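Local coordinates for protein putative methyltransferase from antibiotic biosynthesis pathway (Anabaena variabilis ATCC 29413, PDB 3EGE) that probably acts as an S-adenosylmethionine-dependent methyltransferase, transferring a methyl group to a substrate that remains unidentified, at residues A[178-183]-A[248-253]. Numbering follows the deposited sequence.
Sequences FLLPHD and IDIGYR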
loop_
_atom_site.group_PDB
_atom_site.type_symbol
_atom_site.label_atom_id
_atom_site.label_comp_id
_atom_site.label_asym_id
_atom_site.label_seq_id
_atom_site.Cartn_x
_atom_site.Cartn_y
_atom_site.Cartn_z
ATOM N N PHE A 178 2.952 10.295 3.160
ATOM C CA PHE A 178 3.200 9.387 4.266
ATOM C C PHE A 178 4.713 9.117 4.141
ATOM O O PHE A 178 5.157 8.308 3.296
ATOM C CB PHE A 178 2.376 8.097 4.238
ATOM C CG PHE A 178 2.786 7.132 5.323
ATOM C CD1 PHE A 178 2.473 7.405 6.662
ATOM C CD2 PHE A 178 3.548 5.988 5.020
ATOM C CE1 PHE A 178 2.886 6.537 7.704
ATOM C CE2 PHE A 178 3.973 5.107 6.052
ATOM C CZ PHE A 178 3.654 5.393 7.397
ATOM N N LEU A 179 5.488 9.822 4.960
ATOM C CA LEU A 179 6.949 9.649 5.021
ATOM C C LEU A 179 7.134 8.334 5.752
ATOM O O LEU A 179 6.407 8.055 6.715
ATOM C CB LEU A 179 7.618 10.795 5.781
ATOM C CG LEU A 179 7.352 12.210 5.218
ATOM C CD1 LEU A 179 7.917 13.320 6.135
ATOM C CD2 LEU A 179 7.887 12.334 3.802
ATOM N N LEU A 180 8.062 7.517 5.277
ATOM C CA LEU A 180 8.280 6.192 5.851
ATOM C C LEU A 180 9.220 6.221 7.056
ATOM O O LEU A 180 10.356 6.679 6.915
ATOM C CB LEU A 180 8.883 5.249 4.816
ATOM C CG LEU A 180 8.128 4.964 3.514
ATOM C CD1 LEU A 180 8.911 3.863 2.716
ATOM C CD2 LEU A 180 6.676 4.566 3.770
ATOM N N PRO A 181 8.764 5.735 8.239
ATOM C CA PRO A 181 9.710 5.578 9.354
ATOM C C PRO A 181 10.746 4.514 9.009
ATOM O O PRO A 181 10.525 3.711 8.116
ATOM C CB PRO A 181 8.839 5.095 10.510
ATOM C CG PRO A 181 7.408 5.344 10.085
ATOM C CD PRO A 181 7.388 5.355 8.621
ATOM N N HIS A 182 11.863 4.517 9.718
ATOM C CA HIS A 182 12.941 3.557 9.471
ATOM C C HIS A 182 12.656 2.146 9.989
ATOM O O HIS A 182 13.333 1.224 9.557
ATOM C CB HIS A 182 14.250 4.054 10.092
ATOM C CG HIS A 182 14.267 3.994 11.591
ATOM N ND1 HIS A 182 14.819 2.938 12.284
ATOM C CD2 HIS A 182 13.755 4.833 12.522
ATOM C CE1 HIS A 182 14.668 3.145 13.579
ATOM N NE2 HIS A 182 14.018 4.283 13.748
ATOM N N ASP A 183 11.662 1.983 10.883
ATOM C CA ASP A 183 11.346 0.698 11.550
ATOM C C ASP A 183 9.922 0.167 11.317
ATOM O O ASP A 183 9.300 -0.418 12.222
ATOM C CB ASP A 183 11.692 0.783 13.052
ATOM C CG ASP A 183 11.028 1.949 13.759
ATOM O OD1 ASP A 183 10.340 2.727 13.072
ATOM O OD2 ASP A 183 11.224 2.112 14.995
ATOM N N ILE A 248 11.993 9.066 5.573
ATOM C CA ILE A 248 12.297 9.418 4.181
ATOM C C ILE A 248 11.039 9.419 3.297
ATOM O O ILE A 248 10.099 8.671 3.557
ATOM C CB ILE A 248 13.355 8.419 3.596
ATOM C CG1 ILE A 248 14.077 9.028 2.393
ATOM C CG2 ILE A 248 12.729 7.060 3.260
ATOM C CD1 ILE A 248 15.252 8.187 1.884
ATOM N N ASP A 249 11.047 10.258 2.259
ATOM C CA ASP A 249 9.951 10.326 1.313
ATOM C C ASP A 249 10.279 9.487 0.091
ATOM O O ASP A 249 11.127 9.862 -0.696
ATOM C CB ASP A 249 9.636 11.768 0.873
ATOM C CG ASP A 249 8.341 11.859 0.033
ATOM O OD1 ASP A 249 7.653 10.847 -0.204
ATOM O OD2 ASP A 249 7.997 12.952 -0.392
ATOM N N ILE A 250 9.553 8.387 -0.078
ATOM C CA ILE A 250 9.703 7.498 -1.237
ATOM C C ILE A 250 8.436 7.566 -2.118
ATOM O O ILE A 250 8.131 6.633 -2.867
ATOM C CB ILE A 250 10.087 6.064 -0.800
ATOM C CG1 ILE A 250 11.207 6.117 0.266
ATOM C CG2 ILE A 250 10.607 5.219 -2.008
ATOM C CD1 ILE A 250 11.584 4.754 0.830
ATOM N N GLY A 251 7.759 8.719 -2.079
ATOM C CA GLY A 251 6.589 8.975 -2.889
ATOM C C GLY A 251 5.271 8.369 -2.433
ATOM O O GLY A 251 4.323 8.390 -3.204
ATOM N N TYR A 252 5.199 7.849 -1.202
ATOM C CA TYR A 252 3.936 7.314 -0.679
ATOM C C TYR A 252 3.058 8.488 -0.261
ATOM O O TYR A 252 3.529 9.440 0.400
ATOM C CB TYR A 252 4.143 6.329 0.464
ATOM C CG TYR A 252 4.823 5.057 0.020
ATOM C CD1 TYR A 252 6.240 4.973 -0.018
ATOM C CD2 TYR A 252 4.077 3.956 -0.385
ATOM C CE1 TYR A 252 6.907 3.792 -0.431
ATOM C CE2 TYR A 252 4.714 2.738 -0.800
ATOM C CZ TYR A 252 6.144 2.665 -0.824
ATOM O OH TYR A 252 6.825 1.520 -1.235
ATOM N N ARG A 253 1.784 8.396 -0.662
ATOM C CA ARG A 253 0.808 9.463 -0.482
ATOM C C ARG A 253 -0.588 8.943 -0.119
ATOM O O ARG A 253 -1.063 7.954 -0.691
ATOM C CB ARG A 253 0.645 10.212 -1.816
ATOM C CG ARG A 253 1.857 10.948 -2.345
ATOM C CD ARG A 253 2.091 12.255 -1.571
ATOM N NE ARG A 253 3.266 12.958 -2.051
ATOM C CZ ARG A 253 4.541 12.640 -1.801
ATOM N NH1 ARG A 253 4.865 11.609 -1.060
ATOM N NH2 ARG A 253 5.515 13.368 -2.316
HETATM O O HOH W 1 6.936 8.550 1.091
#
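The ring of Y252 is met obliquely by L180, whose CD1 comes to 3.7 Å from Y252 CE1, while water 1 lies in the ring plane at its edge. L180 CD1 also reaches I250 CD1 at 3.4 Å, the two side chains crossing at about a right angle. With CG beside the backbone N (chi1 -59°), the leucine swings toward I250 and Y252, and its branching brings a second methyl to the ring, CD2 lying 3.8 Å from Y252 CD1. The guanidinium of R253, the second flat group, has D249 OD1 in plane at its edge and grips the carboxylate end-on, with NH1 3.0 Å from D249 OD1 and NH2 on the syn lone pair of OD2. OD1 additionally takes the N-H of G251 from above the carboxylate plane, closing an Asx turn, and G251 has the positive phi (78°) that glycine readily adopts. D249 thus ties the turn together, while L179 CD2 rests on its CB. Water 1 bridges the two segments with four hydrogen bonds, donating to F178 O and D249 OD1 and accepting from the N-H groups of I250 and Y252. Before this turn L180 and I248 form an antiparallel hydrogen-bonded pair; after it, F178 N donates to Y252 O (2.9 Å), which R253 NH1 approaches from the opposite face of the carbonyl plane. I248 and Y252 thus pair in succession along one edge of strand 172-181, and residues 249-251 bulge out of the ladder between them, around water 1. In the mixed sheet of this Rossmann-like methyltransferase fold, strand 252-258 lies between 126-131, where R253 pairs with T130, and 172-181. F188 packs against the Y252 ring, and F178 and P181 touch helix 20-30.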